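P-47 protein (Clostridium botulinum, PDB 6EKT) probably binds lipids through a tubular TULIP-type fold and may belong to a progenitor complex that protects botulinum neurotoxin in the gut. Local coordinates at residues A[233-247]-A[423-436]. Sequence-based numbering, arbitrary orientation.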
# COMPACT_ATOMS: atom_id res chain seq x y z
N GLY A 233 8.90 7.46 -0.47
CA GLY A 233 9.85 8.31 0.29
C GLY A 233 11.15 7.58 0.62
O GLY A 233 11.25 6.36 0.43
N ASN A 234 12.14 8.32 1.13
CA ASN A 234 13.49 7.77 1.49
C ASN A 234 14.14 7.08 0.27
O ASN A 234 14.87 6.11 0.45
CB ASN A 234 13.44 6.74 2.65
CG ASN A 234 12.69 7.21 3.89
OD1 ASN A 234 13.13 8.13 4.59
ND2 ASN A 234 11.60 6.51 4.22
N ASN A 235 13.83 7.56 -0.94
CA ASN A 235 14.31 6.98 -2.23
C ASN A 235 14.04 5.48 -2.41
O ASN A 235 14.84 4.76 -3.03
CB ASN A 235 15.82 7.28 -2.44
CG ASN A 235 16.15 8.74 -2.22
OD1 ASN A 235 16.74 9.09 -1.20
ND2 ASN A 235 15.72 9.59 -3.13
N SER A 236 12.92 5.01 -1.85
CA SER A 236 12.52 3.61 -1.96
C SER A 236 12.22 3.25 -3.41
O SER A 236 11.63 4.04 -4.16
CB SER A 236 11.26 3.35 -1.14
OG SER A 236 11.37 3.91 0.15
N GLU A 237 12.61 2.04 -3.77
CA GLU A 237 12.34 1.50 -5.09
C GLU A 237 10.91 0.97 -5.24
O GLU A 237 10.29 1.16 -6.28
CB GLU A 237 13.36 0.40 -5.40
CG GLU A 237 14.73 1.00 -5.73
CD GLU A 237 15.84 -0.02 -5.87
OE1 GLU A 237 15.64 -1.22 -5.59
OE2 GLU A 237 16.95 0.41 -6.27
N VAL A 238 10.42 0.30 -4.20
CA VAL A 238 9.08 -0.30 -4.20
C VAL A 238 8.41 0.04 -2.86
O VAL A 238 9.08 0.13 -1.84
CB VAL A 238 9.13 -1.85 -4.42
CG1 VAL A 238 7.73 -2.47 -4.39
CG2 VAL A 238 9.76 -2.20 -5.76
N GLY A 239 7.10 0.26 -2.87
CA GLY A 239 6.40 0.54 -1.64
C GLY A 239 4.94 0.15 -1.69
O GLY A 239 4.38 -0.05 -2.77
N LEU A 240 4.34 0.05 -0.52
CA LEU A 240 2.90 -0.06 -0.47
C LEU A 240 2.37 0.61 0.78
O LEU A 240 3.08 0.72 1.78
CB LEU A 240 2.43 -1.52 -0.61
CG LEU A 240 2.67 -2.60 0.45
CD1 LEU A 240 1.84 -2.33 1.68
CD2 LEU A 240 2.26 -3.95 -0.10
N LEU A 241 1.13 1.06 0.69
CA LEU A 241 0.46 1.74 1.77
C LEU A 241 -0.87 1.07 2.02
O LEU A 241 -1.69 0.92 1.12
CB LEU A 241 0.25 3.23 1.42
CG LEU A 241 -0.36 4.12 2.50
CD1 LEU A 241 0.53 4.17 3.74
CD2 LEU A 241 -0.60 5.54 1.94
N ILE A 242 -1.07 0.67 3.27
CA ILE A 242 -2.31 0.04 3.72
C ILE A 242 -3.12 1.04 4.55
O ILE A 242 -2.55 1.70 5.42
CB ILE A 242 -1.96 -1.21 4.56
CG1 ILE A 242 -1.24 -2.24 3.69
CG2 ILE A 242 -3.21 -1.87 5.16
CD1 ILE A 242 -0.29 -3.14 4.46
N SER A 243 -4.43 1.11 4.33
CA SER A 243 -5.30 2.04 5.05
C SER A 243 -5.26 1.76 6.58
O SER A 243 -4.96 0.64 7.02
CB SER A 243 -6.75 1.94 4.58
OG SER A 243 -7.36 0.72 5.02
N GLU A 244 -5.52 2.81 7.35
CA GLU A 244 -5.63 2.67 8.81
C GLU A 244 -6.57 1.51 9.19
O GLU A 244 -6.23 0.71 10.07
CB GLU A 244 -6.14 3.96 9.43
CG GLU A 244 -6.33 3.84 10.94
CD GLU A 244 -7.03 5.06 11.51
OE1 GLU A 244 -8.26 5.10 11.49
OE2 GLU A 244 -6.34 5.97 11.98
N LYS A 245 -7.73 1.44 8.54
CA LYS A 245 -8.75 0.44 8.87
C LYS A 245 -8.28 -0.98 8.59
O LYS A 245 -8.44 -1.89 9.43
CB LYS A 245 -10.08 0.78 8.17
CG LYS A 245 -11.19 -0.25 8.30
CD LYS A 245 -12.49 0.41 7.90
CE LYS A 245 -13.46 -0.56 7.27
NZ LYS A 245 -14.72 0.20 7.01
N LEU A 246 -7.68 -1.19 7.41
CA LEU A 246 -7.10 -2.52 7.10
C LEU A 246 -5.97 -2.92 8.05
O LEU A 246 -5.85 -4.09 8.39
CB LEU A 246 -6.64 -2.58 5.64
CG LEU A 246 -7.76 -2.72 4.59
CD1 LEU A 246 -7.12 -2.74 3.19
CD2 LEU A 246 -8.58 -3.98 4.82
N PHE A 247 -5.16 -1.95 8.46
CA PHE A 247 -4.06 -2.18 9.42
C PHE A 247 -4.64 -2.66 10.77
O PHE A 247 -4.18 -3.66 11.34
CB PHE A 247 -3.24 -0.89 9.59
CG PHE A 247 -2.18 -0.97 10.65
CD1 PHE A 247 -1.07 -1.80 10.51
CD2 PHE A 247 -2.31 -0.21 11.83
CE1 PHE A 247 -0.10 -1.88 11.50
CE2 PHE A 247 -1.33 -0.28 12.83
CZ PHE A 247 -0.23 -1.10 12.66
N ASN A 423 12.24 -0.26 4.94
CA ASN A 423 11.63 0.59 5.96
C ASN A 423 10.17 0.21 6.19
O ASN A 423 9.47 -0.23 5.27
CB ASN A 423 11.72 2.09 5.59
CG ASN A 423 13.15 2.64 5.65
OD1 ASN A 423 13.63 3.21 4.67
ND2 ASN A 423 13.82 2.48 6.79
N VAL A 424 9.72 0.36 7.43
CA VAL A 424 8.35 0.07 7.83
C VAL A 424 7.94 1.24 8.71
O VAL A 424 8.57 1.50 9.74
CB VAL A 424 8.24 -1.26 8.61
CG1 VAL A 424 6.83 -1.51 9.09
CG2 VAL A 424 8.72 -2.44 7.76
N THR A 425 6.88 1.93 8.30
CA THR A 425 6.43 3.15 8.96
C THR A 425 4.94 3.07 9.28
O THR A 425 4.14 2.70 8.42
CB THR A 425 6.72 4.38 8.05
OG1 THR A 425 8.13 4.46 7.82
CG2 THR A 425 6.26 5.69 8.69
N LEU A 426 4.57 3.46 10.50
CA LEU A 426 3.18 3.76 10.79
C LEU A 426 2.96 5.26 10.86
O LEU A 426 3.56 5.92 11.69
CB LEU A 426 2.73 3.09 12.10
CG LEU A 426 1.27 3.31 12.52
CD1 LEU A 426 0.33 2.70 11.48
CD2 LEU A 426 1.03 2.73 13.93
N ASN A 427 2.11 5.80 9.99
CA ASN A 427 1.74 7.20 10.05
C ASN A 427 0.32 7.35 9.50
O ASN A 427 0.13 7.77 8.35
CB ASN A 427 2.73 8.08 9.27
CG ASN A 427 2.54 9.55 9.55
OD1 ASN A 427 1.77 9.93 10.42
ND2 ASN A 427 3.27 10.40 8.82
N VAL A 428 -0.65 6.99 10.34
CA VAL A 428 -2.08 6.87 9.97
C VAL A 428 -2.28 5.61 9.11
O VAL A 428 -2.85 4.61 9.60
CB VAL A 428 -2.72 8.14 9.33
CG1 VAL A 428 -4.23 7.95 9.22
CG2 VAL A 428 -2.41 9.37 10.15
N GLY A 429 -1.78 5.64 7.87
CA GLY A 429 -1.60 4.41 7.10
C GLY A 429 -0.32 3.68 7.49
O GLY A 429 0.55 4.23 8.16
N PHE A 430 -0.21 2.44 7.04
CA PHE A 430 0.96 1.62 7.32
C PHE A 430 1.75 1.40 6.03
O PHE A 430 1.22 0.86 5.05
CB PHE A 430 0.49 0.30 7.96
CG PHE A 430 1.60 -0.54 8.53
CD1 PHE A 430 2.25 -0.15 9.72
CD2 PHE A 430 1.97 -1.74 7.92
CE1 PHE A 430 3.26 -0.95 10.26
CE2 PHE A 430 2.98 -2.54 8.47
CZ PHE A 430 3.62 -2.15 9.64
N CYS A 431 3.03 1.78 6.04
CA CYS A 431 3.82 1.81 4.80
C CYS A 431 5.02 0.89 4.88
O CYS A 431 5.84 1.02 5.80
CB CYS A 431 4.24 3.24 4.46
SG CYS A 431 5.18 3.37 2.92
N ILE A 432 5.08 -0.04 3.95
CA ILE A 432 6.19 -0.99 3.83
C ILE A 432 6.95 -0.60 2.55
O ILE A 432 6.33 -0.47 1.50
CB ILE A 432 5.67 -2.45 3.73
CG1 ILE A 432 4.94 -2.84 5.04
CG2 ILE A 432 6.81 -3.42 3.42
CD1 ILE A 432 4.08 -4.09 4.93
N GLN A 433 8.26 -0.41 2.65
CA GLN A 433 9.08 -0.05 1.47
C GLN A 433 10.21 -1.05 1.34
O GLN A 433 10.68 -1.60 2.36
CB GLN A 433 9.64 1.37 1.60
CG GLN A 433 8.60 2.49 1.62
CD GLN A 433 9.10 3.74 2.33
OE1 GLN A 433 9.97 3.67 3.20
NE2 GLN A 433 8.55 4.90 1.97
N GLY A 434 10.62 -1.30 0.10
CA GLY A 434 11.69 -2.26 -0.19
C GLY A 434 12.54 -1.97 -1.43
O GLY A 434 12.29 -1.01 -2.18
N ASN A 435 13.56 -2.79 -1.61
CA ASN A 435 14.38 -2.78 -2.82
C ASN A 435 13.77 -3.69 -3.86
O ASN A 435 13.22 -4.74 -3.53
CB ASN A 435 15.82 -3.21 -2.52
CG ASN A 435 16.60 -2.13 -1.79
OD1 ASN A 435 16.33 -0.93 -1.94
ND2 ASN A 435 17.59 -2.55 -0.99
N ALA A 436 13.86 -3.25 -5.10
CA ALA A 436 13.50 -4.04 -6.26
C ALA A 436 14.70 -4.89 -6.69
O ALA A 436 14.52 -5.94 -7.29
CB ALA A 436 13.08 -3.13 -7.40
O HOH W 1 13.22 2.72 2.25
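Glu237 and Ala436 show how a carboxylate can hold the chain close to its C-terminal end: Ala436 N donates to Glu237 OE1 at 2.7 Å, meeting the anti lone pair, the one turned away from OE2. Next to this bond begins the pairing of strands 238-242 and 430-434, which run antiparallel (171°). Val238, Leu240 and Ile242 exchange pairs of backbone bonds with Gly434, Ile432 and Phe430; Gly434 N to Val238 O, at 2.9 Å, is among the straighter ones. Gln433, paired with Gly239 across the strands, extends its side chain alongside Ser236 toward the turn before the strand. Its OE1 takes a weak bond from Asn234 ND2 (3.4 Å), the two amide planes nearly perpendicular, while NE2 is held by Ile231 O. A water donates to both Ser236 OG and Asn423 OD1, bridging that turn to strand 421-426.

Strands 421-426 and 430-434 form a beta hairpin at the edge of a six-stranded antiparallel sheet near the middle of this elongated TULIP-family protein; strand 29-34 flanks 238-242 on its other side. On the face carrying Leu240, Ile242 and Ile432, the CD1 methyls of Leu240 and Ile432 lie 4.3 Å apart, and helix 403-409 packs against Ile432.

Past Ser243, whose OG caps the new helix by accepting from Leu246 N, Phe247 projects back to the hairpin, its ring carried there by a CG anti to the backbone N (chi1 174°). It makes an offset stack with Phe430, centroids 4.6 Å apart and planes at 19°, CE1 lying over the Phe430 face. Leu426 CD1 sits over a face of Phe247, 4.0 Å from its centroid, a CH-pi contact.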